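Local coordinates for probable TonB-dependent siderophore receptor PirA (Acinetobacter baumannii, PDB 5FR8), which probably takes part in the first step of iron uptake by binding iron-chelating siderophores at the outer membrane, and may bind ferric enterobactin with micromolar affinity, at residues S439-N444 and L506-S511; N477-L482 and L499-G504; E495-L500 and T563-N568; H545-V550 and I569-N574; T611-S616 and F652-L657. One frame throughout, in Å; residues are numbered along the deposited sequence.

Interaction 1: S439-N444 and L506-S511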
# COMPACT_ATOMS: atom_id res chain seq x y z
N SER A 439 -17.79 7.94 12.45
CA SER A 439 -18.07 8.62 13.72
C SER A 439 -17.64 10.09 13.74
O SER A 439 -18.24 10.88 14.45
CB SER A 439 -17.43 7.88 14.90
OG SER A 439 -16.03 8.14 15.04
N LYS A 440 -16.60 10.46 12.98
CA LYS A 440 -16.20 11.86 12.87
C LYS A 440 -16.71 12.56 11.61
O LYS A 440 -17.18 13.69 11.69
CB LYS A 440 -14.68 12.00 12.89
CG LYS A 440 -14.03 11.94 14.26
CD LYS A 440 -14.09 10.53 14.84
CE LYS A 440 -13.46 10.48 16.23
NZ LYS A 440 -12.12 11.11 16.13
N SER A 441 -16.62 11.89 10.45
CA SER A 441 -16.77 12.61 9.18
C SER A 441 -18.23 12.74 8.69
O SER A 441 -18.51 13.60 7.86
CB SER A 441 -15.89 11.99 8.07
OG SER A 441 -16.54 10.91 7.41
N GLY A 442 -19.13 11.90 9.18
CA GLY A 442 -20.52 11.89 8.71
C GLY A 442 -20.83 10.70 7.82
O GLY A 442 -20.04 9.75 7.73
N SER A 443 -21.99 10.74 7.16
CA SER A 443 -22.35 9.64 6.26
C SER A 443 -22.07 10.01 4.82
O SER A 443 -21.90 11.17 4.51
CB SER A 443 -23.82 9.25 6.42
OG SER A 443 -24.64 10.37 6.23
N ASN A 444 -22.02 9.00 3.94
CA ASN A 444 -21.64 9.18 2.54
C ASN A 444 -22.11 8.04 1.59
O ASN A 444 -21.91 6.85 1.88
CB ASN A 444 -20.12 9.34 2.42
CG ASN A 444 -19.60 8.96 1.03
OD1 ASN A 444 -19.61 7.79 0.64
ND2 ASN A 444 -19.15 9.95 0.29
N LEU A 506 -13.42 17.45 9.34
CA LEU A 506 -13.12 17.03 7.98
C LEU A 506 -14.24 16.18 7.35
O LEU A 506 -14.80 15.30 8.01
CB LEU A 506 -11.85 16.18 7.96
CG LEU A 506 -10.50 16.88 8.06
CD1 LEU A 506 -9.38 15.86 8.26
CD2 LEU A 506 -10.24 17.73 6.82
N LYS A 507 -14.53 16.45 6.08
CA LYS A 507 -15.31 15.57 5.20
C LYS A 507 -14.45 14.41 4.71
O LYS A 507 -13.24 14.50 4.72
CB LYS A 507 -15.79 16.37 3.99
CG LYS A 507 -16.85 17.40 4.33
CD LYS A 507 -17.32 18.15 3.11
CE LYS A 507 -16.18 18.95 2.52
NZ LYS A 507 -16.71 20.06 1.68
N PRO A 508 -15.08 13.31 4.26
CA PRO A 508 -14.26 12.20 3.80
C PRO A 508 -13.76 12.45 2.40
O PRO A 508 -14.34 13.28 1.69
CB PRO A 508 -15.22 11.02 3.80
CG PRO A 508 -16.55 11.63 3.58
CD PRO A 508 -16.51 13.06 4.04
N GLU A 509 -12.70 11.71 2.01
CA GLU A 509 -12.20 11.71 0.63
C GLU A 509 -13.16 10.94 -0.26
O GLU A 509 -13.68 9.88 0.11
CB GLU A 509 -10.79 11.10 0.55
CG GLU A 509 -9.76 11.83 1.43
CD GLU A 509 -8.30 11.43 1.20
OE1 GLU A 509 -8.03 10.42 0.50
OE2 GLU A 509 -7.44 12.14 1.75
N THR A 510 -13.41 11.49 -1.44
CA THR A 510 -14.35 10.92 -2.39
C THR A 510 -13.64 10.94 -3.71
O THR A 510 -12.84 11.83 -3.94
CB THR A 510 -15.62 11.79 -2.42
OG1 THR A 510 -16.67 11.07 -1.76
CG2 THR A 510 -16.06 12.14 -3.83
N SER A 511 -13.89 9.96 -4.58
CA SER A 511 -13.27 9.99 -5.91
C SER A 511 -14.12 9.27 -6.94
O SER A 511 -14.41 8.11 -6.76
CB SER A 511 -11.88 9.36 -5.88
OG SER A 511 -11.28 9.30 -7.16
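Ser-441 and Pro-508 carry the van der Waals part of this contact, a case in which two barrel strands that are not neighbours meet at their starting ends. The serine hydroxyl lies over the proline ring, with OG of Ser-441 3.8 Å from CB and 3.9 Å from CG of Pro-508. It gets there because chi1 of 86° places OG between the backbone N and the carbonyl carbon, turned toward the ring; the same hydroxyl has a weak hydrogen bond to His-438. A little further on, CB of Asn-444 reaches the other end of the patch, 4.4 Å from CG of Pro-508.

Contacts to a carbonyl form the second group. The oxygen of Leu-506 faces the alpha carbon of Ser-441 in a CA-H...O contact of 3.5 Å, and CB of Ser-441 leans on that oxygen as well.

The third group is a pair of polar side chains. With CG of Asn-444 anti to its own nitrogen (chi1 157°), the amide swings toward Thr-510, and ND2 of Asn-444 comes to 3.4 Å from OG1 of Thr-510. OD1 of Asn-444 has a weak hydrogen bond to Ser-446.

The touching parts, 441 to 444 and 506 to 510, run 27° apart, in keeping with the strands they lead into, 442-454 and 509-521, which both pair antiparallel with strand 459-470. Tyr-469 of that middle strand is touched by Ser-441, Asn-444 and Pro-508 alike. Strand 525-541 takes Thr-510 on its further flank, while Leu-506 packs on helix 474-477.

Interaction 2: N477-L482 and L499-G504; sequences NAEGYL and LLQGNG
Leu-482 and Gln-501 face each other as an antiparallel non-hydrogen-bonded pair, and their side chains run side by side on the same face of the sheet. CD2 of Leu-482 rests on the aliphatic part of the glutamine, 3.4 Å from CB and 3.5 Å from CG of Gln-501. This leucine also touches Leu-400 of helix 396-400.

Gln-501 is extended along its whole length, CG anti to the backbone N (chi1 -171°), which carries the amide past the leucine to the turn formed by residues 478-481. There NE2 of Gln-501 donates to the carbonyl oxygen of Glu-479 at 2.9 Å, with 164° at the hydrogen; it arrives on a lone pair in the carbonyl plane. The same nitrogen has a weak second bond to Leu-400 O.

Asn-477, the third large contributor, meets the opposing segment with, among other atoms, its alpha carbon, 3.3 Å from the carbonyl oxygen of Asn-503 in a CA-H...O contact. Between these ends Gly-502 N donates to Tyr-481 O at 3.1 Å. The glycine has no side chain to stand in the way of a further CA-H...O contact, to Ala-478 O.

The chemistry is thus that of two N-H bonds to backbone carbonyls, supplemented by weak CA-H...O contacts. Tyr-481 N closes the type I turn on Ala-478 O, Gln-501 NE2 ties that turn to the strand, and the leucine packs alongside the aliphatic stem.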
# COMPACT_ATOMS: atom_id res chain seq x y z
N ASN A 477 -7.72 13.41 11.71
CA ASN A 477 -8.93 13.75 12.48
C ASN A 477 -8.68 14.34 13.86
O ASN A 477 -9.47 15.13 14.36
CB ASN A 477 -9.81 12.53 12.68
CG ASN A 477 -10.96 12.50 11.73
OD1 ASN A 477 -11.21 13.48 11.02
ND2 ASN A 477 -11.69 11.39 11.71
N ALA A 478 -7.56 13.95 14.46
CA ALA A 478 -7.39 14.08 15.89
C ALA A 478 -7.00 15.47 16.34
O ALA A 478 -5.92 15.94 15.99
CB ALA A 478 -6.35 13.08 16.35
N GLU A 479 -7.84 16.10 17.16
CA GLU A 479 -7.52 17.43 17.68
C GLU A 479 -6.28 17.44 18.59
O GLU A 479 -5.67 18.49 18.82
CB GLU A 479 -8.74 18.05 18.37
CG GLU A 479 -9.65 18.81 17.41
CD GLU A 479 -10.99 19.19 17.99
OE1 GLU A 479 -11.14 19.17 19.24
OE2 GLU A 479 -11.90 19.52 17.19
N GLY A 480 -5.88 16.26 19.04
CA GLY A 480 -4.76 16.16 19.98
C GLY A 480 -3.44 15.98 19.28
O GLY A 480 -2.38 15.90 19.93
N TYR A 481 -3.48 15.95 17.94
CA TYR A 481 -2.26 15.91 17.12
C TYR A 481 -1.87 17.34 16.65
O TYR A 481 -2.57 17.96 15.84
CB TYR A 481 -2.49 14.96 15.94
CG TYR A 481 -1.27 14.68 15.06
CD1 TYR A 481 -0.03 14.44 15.62
CD2 TYR A 481 -1.39 14.64 13.66
CE1 TYR A 481 1.08 14.19 14.82
CE2 TYR A 481 -0.29 14.39 12.86
CZ TYR A 481 0.94 14.17 13.44
OH TYR A 481 2.06 13.91 12.70
N LEU A 482 -0.77 17.88 17.18
CA LEU A 482 -0.25 19.19 16.78
C LEU A 482 1.19 19.04 16.34
O LEU A 482 1.95 18.30 16.97
CB LEU A 482 -0.33 20.20 17.93
CG LEU A 482 -1.72 20.75 18.29
CD1 LEU A 482 -1.71 21.28 19.71
CD2 LEU A 482 -2.14 21.85 17.34
N LEU A 499 1.33 26.45 13.09
CA LEU A 499 1.00 25.18 13.70
C LEU A 499 0.01 24.44 12.82
O LEU A 499 -0.77 25.06 12.09
CB LEU A 499 0.32 25.39 15.05
CG LEU A 499 1.09 26.06 16.18
CD1 LEU A 499 0.14 26.39 17.31
CD2 LEU A 499 2.23 25.16 16.64
N LEU A 500 0.03 23.12 12.90
CA LEU A 500 -0.93 22.30 12.18
C LEU A 500 -1.61 21.35 13.14
O LEU A 500 -0.96 20.50 13.75
CB LEU A 500 -0.23 21.51 11.07
CG LEU A 500 -1.13 20.58 10.27
CD1 LEU A 500 -2.15 21.39 9.48
CD2 LEU A 500 -0.30 19.71 9.34
N GLN A 501 -2.93 21.49 13.25
CA GLN A 501 -3.72 20.67 14.16
C GLN A 501 -4.62 19.71 13.39
O GLN A 501 -5.01 20.00 12.26
CB GLN A 501 -4.59 21.58 15.02
CG GLN A 501 -5.29 20.84 16.15
CD GLN A 501 -5.96 21.78 17.11
OE1 GLN A 501 -6.32 22.91 16.76
NE2 GLN A 501 -6.12 21.33 18.35
N GLY A 502 -4.94 18.57 13.99
CA GLY A 502 -5.96 17.68 13.42
C GLY A 502 -7.33 18.32 13.43
O GLY A 502 -7.56 19.31 14.12
N ASN A 503 -8.25 17.74 12.67
CA ASN A 503 -9.58 18.32 12.45
C ASN A 503 -10.66 17.26 12.51
O ASN A 503 -10.71 16.37 11.65
CB ASN A 503 -9.60 18.98 11.07
CG ASN A 503 -10.86 19.75 10.80
OD1 ASN A 503 -11.78 19.77 11.60
ND2 ASN A 503 -10.90 20.40 9.65
N GLY A 504 -11.54 17.35 13.51
CA GLY A 504 -12.63 16.39 13.66
C GLY A 504 -13.76 16.61 12.68
O GLY A 504 -14.65 15.75 12.56

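Interaction 3: E495-L500 and T563-N568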
# COMPACT_ATOMS: atom_id res chain seq x y z
N GLU A 495 3.76 34.58 7.22
CA GLU A 495 5.02 35.27 7.51
C GLU A 495 6.00 34.44 8.38
O GLU A 495 7.08 34.07 7.92
CB GLU A 495 4.71 36.60 8.17
CG GLU A 495 5.48 37.80 7.64
CD GLU A 495 4.77 39.14 7.85
OE1 GLU A 495 3.69 39.36 7.23
OE2 GLU A 495 5.30 39.97 8.62
N SER A 496 5.62 34.15 9.62
CA SER A 496 6.55 33.48 10.54
C SER A 496 6.10 32.06 10.90
O SER A 496 6.23 31.16 10.07
CB SER A 496 6.79 34.33 11.80
OG SER A 496 5.57 34.82 12.32
N ARG A 497 5.52 31.87 12.09
CA ARG A 497 5.44 30.53 12.72
C ARG A 497 4.06 29.87 12.62
O ARG A 497 3.06 30.47 13.00
CB ARG A 497 5.77 30.66 14.21
CG ARG A 497 6.88 31.65 14.56
CD ARG A 497 7.78 31.06 15.64
NE ARG A 497 8.93 31.89 15.91
CZ ARG A 497 9.97 32.00 15.10
NH1 ARG A 497 10.01 31.31 13.96
NH2 ARG A 497 11.00 32.79 15.43
N CYS A 498 4.00 28.63 12.15
CA CYS A 498 2.71 28.00 11.88
C CYS A 498 2.56 26.72 12.66
O CYS A 498 3.52 25.99 12.83
CB CYS A 498 2.54 27.64 10.39
SG CYS A 498 2.56 29.04 9.25
N LEU A 499 1.33 26.45 13.09
CA LEU A 499 1.00 25.18 13.70
C LEU A 499 0.01 24.44 12.82
O LEU A 499 -0.77 25.06 12.09
CB LEU A 499 0.32 25.39 15.05
CG LEU A 499 1.09 26.06 16.18
CD1 LEU A 499 0.14 26.39 17.31
CD2 LEU A 499 2.23 25.16 16.64
N LEU A 500 0.03 23.12 12.90
CA LEU A 500 -0.93 22.30 12.18
C LEU A 500 -1.61 21.35 13.14
O LEU A 500 -0.96 20.50 13.75
CB LEU A 500 -0.23 21.51 11.07
CG LEU A 500 -1.13 20.58 10.27
CD1 LEU A 500 -2.15 21.39 9.48
CD2 LEU A 500 -0.30 19.71 9.34
N THR A 563 8.75 32.97 27.30
CA THR A 563 8.60 33.77 26.08
C THR A 563 7.35 33.35 25.33
O THR A 563 7.11 32.15 25.10
CB THR A 563 9.81 33.66 25.13
OG1 THR A 563 10.14 32.29 24.95
CG2 THR A 563 11.00 34.39 25.70
N ASN A 564 6.53 34.33 24.96
CA ASN A 564 5.28 34.04 24.30
C ASN A 564 5.41 34.24 22.81
O ASN A 564 6.09 35.15 22.36
CB ASN A 564 4.17 34.91 24.86
CG ASN A 564 3.92 34.62 26.33
OD1 ASN A 564 4.42 33.63 26.87
ND2 ASN A 564 3.14 35.47 26.97
N THR A 565 4.76 33.38 22.06
CA THR A 565 4.91 33.36 20.63
C THR A 565 3.53 33.31 20.00
O THR A 565 2.73 32.45 20.33
CB THR A 565 5.75 32.16 20.20
OG1 THR A 565 6.94 32.12 21.01
CG2 THR A 565 6.14 32.28 18.74
N LYS A 566 3.25 34.25 19.12
CA LYS A 566 2.02 34.25 18.38
C LYS A 566 2.15 33.20 17.30
O LYS A 566 3.05 33.26 16.47
CB LYS A 566 1.79 35.63 17.78
CG LYS A 566 0.34 35.98 17.60
CD LYS A 566 0.24 37.45 17.27
CE LYS A 566 -1.17 37.85 16.86
NZ LYS A 566 -1.18 38.80 15.71
N TRP A 567 1.28 32.19 17.34
CA TRP A 567 1.30 31.14 16.34
C TRP A 567 0.11 31.31 15.39
O TRP A 567 -1.00 31.67 15.81
CB TRP A 567 1.23 29.75 16.99
CG TRP A 567 2.47 29.34 17.73
CD1 TRP A 567 2.72 29.51 19.04
CD2 TRP A 567 3.64 28.70 17.18
NE1 TRP A 567 3.96 29.02 19.36
CE2 TRP A 567 4.54 28.52 18.22
CE3 TRP A 567 3.99 28.25 15.91
CZ2 TRP A 567 5.78 27.92 18.04
CZ3 TRP A 567 5.23 27.65 15.73
CH2 TRP A 567 6.10 27.49 16.78
N ASN A 568 0.35 31.03 14.11
CA ASN A 568 -0.71 30.92 13.13
C ASN A 568 -1.22 29.48 13.16
O ASN A 568 -0.43 28.53 13.17
CB ASN A 568 -0.20 31.28 11.73
CG ASN A 568 0.26 32.72 11.65
OD1 ASN A 568 -0.53 33.63 11.86
ND2 ASN A 568 1.54 32.93 11.40
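Arg-497 lies across the indole of Trp-567, and its side chain can be read atom by atom. CB of Arg-497 sits against the six-membered ring, 3.4 Å from both CE3 and CZ3 of Trp-567. Rotation about CB-CG (chi2 -139°) keeps CD above the face that CB approaches: CD of Arg-497 is 4.1 Å from the Trp-567 ring plane, over its rim, and 3.7 Å from CG2 of Thr-565. That methyl lies over the same face of the indole; NE passes it too, and it sits at the guanidinium edge, near its plane. At the tip NH1 is hydrogen-bonded to the carbonyl oxygen of Asn-486. The guanidinium and indole planes are inclined by 53°, not stacked.

Leu-499 covers the opposite face of the indole in a CH-pi contact, CD2 of Leu-499 lying 4.0 Å from the centroid of the six-membered ring of Trp-567. Tyr-396 meets the tryptophan edge-to-face.

The backbones are joined through Asn-568, which bonds to the residues flanking Cys-498: Asn-568 N donates to Arg-497 O at 3.0 Å, and the backbone O of Asn-568 accepts from Leu-499 N at 2.7 Å. Asn-568 ND2 adds a weak bond to Arg-497 O.

One residue bonded to the two neighbours of its opposite number is the signature of parallel pairing. Here it belongs to a small loop sheet, in which strand 498-501, carrying the Cys-490 to Cys-498 disulfide, is built on the part of strand 564-591 that extends beyond the antiparallel barrel of a TonB-dependent receptor.

Interaction 4: H545-V550 and I569-N574; sequences HVVGTV and ILRWEN
The carbonyl oxygen of Ile-569 is approached by three groups of the opposing segment. Val-547 N donates to Ile-569 O at 2.9 Å, nearly along the C=O axis though bent to 140° at the hydrogen. The alpha carbon of Val-546 makes a CA-H...O contact with it, and CG2 of Val-547 lies against it. Ile-569 N in turn donates to Gly-548 O at 3.0 Å, so one residue is held at both polar atoms of its backbone.

Its side chain extends the grip. CG2 of Ile-569 meets CG2 of Val-547 at 3.6 Å, the two side chains crossing at about a right angle. On the other branch CD1 of Ile-569 reaches CB of Val-550 at 4.1 Å, while Leu-400 of helix 396-400 is also touched by this isoleucine. Leu-570 turns to the other flank, where CD2 of Leu-570 lies 3.3 Å from His-545 O and 4.0 Å from CG1 of Val-546.

Further along, CG1 of Val-547 packs 3.6 Å from CG of Arg-571. Within its own segment NE of Arg-571 forms a salt bridge with OE2 of Glu-573 at 2.9 Å; the carboxylate oxygen lies close to the guanidinium plane but is met from above its own.

This salt bridge lies beside a beta hairpin of strands 548-553 and 564-591, a hairpin in a long loop whose second strand continues into the barrel wall of this TonB-dependent receptor.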
# COMPACT_ATOMS: atom_id res chain seq x y z
N HIS A 545 -5.04 27.83 5.08
CA HIS A 545 -5.74 28.98 5.58
C HIS A 545 -5.63 29.01 7.11
O HIS A 545 -5.70 27.98 7.78
CB HIS A 545 -7.17 28.97 5.03
CG HIS A 545 -7.24 29.12 3.52
ND1 HIS A 545 -8.01 28.29 2.71
CD2 HIS A 545 -6.64 29.99 2.67
CE1 HIS A 545 -7.88 28.66 1.45
NE2 HIS A 545 -7.05 29.69 1.39
N VAL A 546 -5.37 30.20 7.64
CA VAL A 546 -5.22 30.37 9.09
C VAL A 546 -6.60 30.50 9.72
O VAL A 546 -7.29 31.50 9.55
CB VAL A 546 -4.36 31.61 9.43
CG1 VAL A 546 -2.95 31.38 8.94
CG2 VAL A 546 -4.91 32.88 8.80
N VAL A 547 -7.00 29.47 10.45
CA VAL A 547 -8.30 29.46 11.14
C VAL A 547 -8.34 30.34 12.41
O VAL A 547 -9.42 30.58 12.96
CB VAL A 547 -8.70 28.03 11.54
CG1 VAL A 547 -8.77 27.14 10.31
CG2 VAL A 547 -7.72 27.46 12.57
N GLY A 548 -7.17 30.79 12.87
CA GLY A 548 -7.10 31.68 14.02
C GLY A 548 -5.70 31.70 14.57
O GLY A 548 -4.78 31.16 13.97
N THR A 549 -5.51 32.32 15.72
CA THR A 549 -4.18 32.46 16.28
C THR A 549 -4.16 32.14 17.78
O THR A 549 -5.19 32.20 18.43
CB THR A 549 -3.66 33.87 16.01
OG1 THR A 549 -2.31 33.97 16.46
CG2 THR A 549 -4.52 34.91 16.72
N VAL A 550 -2.98 31.77 18.32
CA VAL A 550 -2.84 31.47 19.76
C VAL A 550 -1.48 31.88 20.30
O VAL A 550 -0.48 31.77 19.59
CB VAL A 550 -3.03 29.97 20.07
CG1 VAL A 550 -1.93 29.12 19.42
CG2 VAL A 550 -3.05 29.72 21.57
N ILE A 569 -2.53 29.32 13.22
CA ILE A 569 -3.11 28.00 13.33
C ILE A 569 -3.66 27.54 11.99
O ILE A 569 -4.65 28.09 11.48
CB ILE A 569 -4.25 27.96 14.35
CG1 ILE A 569 -3.80 28.46 15.71
CG2 ILE A 569 -4.82 26.56 14.45
CD1 ILE A 569 -4.96 28.76 16.64
N LEU A 570 -3.02 26.52 11.44
CA LEU A 570 -3.55 25.81 10.27
C LEU A 570 -4.17 24.50 10.75
O LEU A 570 -3.82 24.00 11.81
CB LEU A 570 -2.42 25.49 9.30
CG LEU A 570 -1.62 26.70 8.81
CD1 LEU A 570 -0.27 26.29 8.22
CD2 LEU A 570 -2.45 27.52 7.83
N ARG A 571 -5.05 23.93 9.95
CA ARG A 571 -5.52 22.59 10.25
C ARG A 571 -5.64 21.72 9.00
O ARG A 571 -5.85 22.22 7.90
CB ARG A 571 -6.87 22.66 10.99
CG ARG A 571 -7.85 23.63 10.36
CD ARG A 571 -9.27 23.45 10.90
NE ARG A 571 -10.25 23.58 9.82
CZ ARG A 571 -11.56 23.44 9.98
NH1 ARG A 571 -12.06 23.17 11.18
NH2 ARG A 571 -12.37 23.57 8.93
N TRP A 572 -5.52 20.41 9.17
CA TRP A 572 -5.79 19.52 8.08
C TRP A 572 -7.11 19.93 7.41
O TRP A 572 -8.06 20.35 8.08
CB TRP A 572 -5.81 18.05 8.56
CG TRP A 572 -4.44 17.52 9.02
CD1 TRP A 572 -3.93 17.53 10.29
CD2 TRP A 572 -3.43 16.90 8.19
NE1 TRP A 572 -2.67 16.98 10.30
CE2 TRP A 572 -2.35 16.58 9.03
CE3 TRP A 572 -3.34 16.60 6.83
CZ2 TRP A 572 -1.21 15.95 8.56
CZ3 TRP A 572 -2.21 15.98 6.36
CH2 TRP A 572 -1.16 15.67 7.22
N GLU A 573 -7.18 19.82 6.09
CA GLU A 573 -8.35 20.29 5.36
C GLU A 573 -8.51 19.54 4.06
O GLU A 573 -7.52 19.17 3.45
CB GLU A 573 -8.23 21.79 5.11
CG GLU A 573 -9.13 22.61 6.01
CD GLU A 573 -8.48 23.87 6.53
OE1 GLU A 573 -7.32 24.17 6.14
OE2 GLU A 573 -9.12 24.59 7.35
N ASN A 574 -9.74 19.27 3.65
CA ASN A 574 -9.93 18.61 2.38
C ASN A 574 -9.81 19.68 1.31
O ASN A 574 -10.47 20.72 1.43
CB ASN A 574 -11.30 17.90 2.20
CG ASN A 574 -12.10 17.74 3.49
OD1 ASN A 574 -12.17 16.67 4.04
ND2 ASN A 574 -12.73 18.81 3.95

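Interaction 5: T611-S616 and F652-L657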
# COMPACT_ATOMS: atom_id res chain seq x y z
N THR A 611 -2.41 23.15 -6.40
CA THR A 611 -0.97 23.31 -6.38
C THR A 611 -0.32 23.19 -7.77
O THR A 611 0.71 23.83 -8.02
CB THR A 611 -0.32 22.22 -5.56
OG1 THR A 611 -0.56 20.97 -6.22
CG2 THR A 611 -0.85 22.21 -4.13
N GLY A 612 -0.93 22.34 -8.63
CA GLY A 612 -0.36 21.94 -9.93
C GLY A 612 0.62 20.76 -9.82
O GLY A 612 1.29 20.38 -10.78
N ASN A 613 0.74 20.17 -8.63
CA ASN A 613 1.71 19.10 -8.43
C ASN A 613 1.12 17.71 -8.65
O ASN A 613 -0.08 17.53 -8.52
CB ASN A 613 2.25 19.17 -7.02
CG ASN A 613 3.33 20.22 -6.84
OD1 ASN A 613 4.08 20.53 -7.78
ND2 ASN A 613 3.44 20.75 -5.63
N PRO A 614 1.97 16.73 -8.97
CA PRO A 614 1.45 15.38 -9.08
C PRO A 614 1.19 14.76 -7.70
O PRO A 614 1.80 15.17 -6.71
CB PRO A 614 2.58 14.62 -9.81
CG PRO A 614 3.75 15.53 -9.84
CD PRO A 614 3.43 16.75 -9.04
N LEU A 615 0.27 13.81 -7.64
CA LEU A 615 -0.11 13.18 -6.39
C LEU A 615 1.03 12.29 -5.90
O LEU A 615 1.24 12.15 -4.72
CB LEU A 615 -1.38 12.35 -6.57
CG LEU A 615 -2.62 13.20 -6.88
CD1 LEU A 615 -3.81 12.32 -7.27
CD2 LEU A 615 -3.00 14.07 -5.67
N SER A 616 1.77 11.72 -6.83
CA SER A 616 2.64 10.61 -6.50
C SER A 616 3.68 10.40 -7.61
O SER A 616 3.35 10.30 -8.77
CB SER A 616 1.78 9.38 -6.35
OG SER A 616 2.58 8.25 -6.51
N PHE A 652 5.92 22.57 -8.28
CA PHE A 652 5.51 23.87 -7.74
C PHE A 652 5.61 23.95 -6.23
O PHE A 652 5.17 23.07 -5.53
CB PHE A 652 4.08 24.24 -8.16
CG PHE A 652 3.88 24.30 -9.63
CD1 PHE A 652 4.62 25.16 -10.41
CD2 PHE A 652 2.93 23.46 -10.25
CE1 PHE A 652 4.43 25.20 -11.78
CE2 PHE A 652 2.76 23.49 -11.62
CZ PHE A 652 3.50 24.37 -12.38
N ALA A 653 6.15 25.05 -5.75
CA ALA A 653 6.37 25.28 -4.35
C ALA A 653 5.07 25.42 -3.60
O ALA A 653 4.13 26.05 -4.11
CB ALA A 653 7.20 26.55 -4.19
N GLU A 654 5.03 24.84 -2.39
CA GLU A 654 3.90 24.98 -1.46
C GLU A 654 4.31 25.44 -0.05
O GLU A 654 3.61 25.21 0.91
CB GLU A 654 3.16 23.64 -1.29
CG GLU A 654 2.91 22.81 -2.54
CD GLU A 654 2.17 21.50 -2.21
OE1 GLU A 654 1.19 21.55 -1.41
OE2 GLU A 654 2.58 20.41 -2.72
N ASN A 655 5.45 26.08 0.10
CA ASN A 655 5.75 26.73 1.36
C ASN A 655 6.89 27.74 1.18
O ASN A 655 7.39 27.94 0.07
CB ASN A 655 6.08 25.71 2.42
CG ASN A 655 7.39 25.01 2.14
OD1 ASN A 655 8.20 25.48 1.35
ND2 ASN A 655 7.60 23.88 2.80
N ARG A 656 7.28 28.37 2.27
CA ARG A 656 8.24 29.46 2.18
C ARG A 656 9.53 28.97 1.55
O ARG A 656 10.05 29.59 0.60
CB ARG A 656 8.50 30.08 3.55
CG ARG A 656 7.25 30.66 4.19
CD ARG A 656 7.54 31.55 5.37
NE ARG A 656 7.43 32.95 4.99
CZ ARG A 656 8.44 33.69 4.54
NH1 ARG A 656 9.65 33.18 4.40
NH2 ARG A 656 8.23 34.95 4.21
N LEU A 657 10.03 27.85 2.07
CA LEU A 657 11.36 27.37 1.69
C LEU A 657 11.40 27.07 0.20
O LEU A 657 12.33 27.48 -0.51
CB LEU A 657 11.73 26.12 2.48
CG LEU A 657 13.22 25.74 2.50
CD1 LEU A 657 14.09 26.75 3.26
CD2 LEU A 657 13.39 24.35 3.10
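Asn-613 and Phe-652 form the close-fitting part of this contact between two loops. The asparagine amide grips both polar backbone atoms of the phenylalanine: OD1 of Asn-613 accepts from Phe-652 N at 2.8 Å, and its ND2 donates to Phe-652 O at 2.9 Å with 161° at the hydrogen. Both bonds lie in the plane of the accepting carbonyl and use a lone pair. ND2 of Asn-613 has a second acceptor, OE2 of Glu-654, at 3.1 Å; the amide keeps this oxygen near its own plane but meets it from above the carboxylate, the two groups being turned by 45°. OD1 likewise has a further donor, the N-H of Gln-651. Four bonds therefore hold the flat group and settle its rotation.

The backbone of Asn-613 is held in an ST turn. Thr-611 has OG1 between its backbone N and carbonyl carbon (chi1 65°), from where Thr-611 OG1 accepts the N-H of Asn-613 N at 2.9 Å.

The surface side is looser and rests on contacts without hydrogen bonds. The ring of Phe-652 lies on the outside with its edge toward Gly-612, whose oxygen is 3.5 Å from CD2 of Phe-652. Thr-611 O approaches the ring obliquely, 3.2 Å from CD2 of Phe-652. CG2 of Thr-611 lies by the carboxylate, 3.5 Å from OE1 of Glu-654.

Buried amide and exposed acid thus share one network. Glu-654 OE2 is also in a salt bridge with Arg-650, a cationic partner that would probably help keep the carboxylate negative and so a good acceptor for Asn-613.

Overall arrangement
Interaction 1 lies where two barrel strands begin; interactions 2, 3 and 4 build a small loop sheet, 3 and 4 on the end of barrel strand 564-591. Strand 498-501 serves interactions 2 and 3, and the centres of these three contacts lie 10 to 16 Å apart. Along the chain, interaction 2 falls within the span of interaction 1, whereas 1 and 3 alternate, as do 3 and 4. Interaction 1 has its centre about 16 Å from that of interaction 2, and its Leu-506 packs on Glu-573 of interaction 4. Interaction 5 comes last, meeting interaction 3 where Arg-656 packs on Glu-495. Interactions 2 to 5 are consistent with long loops gathered together at one end of the barrel.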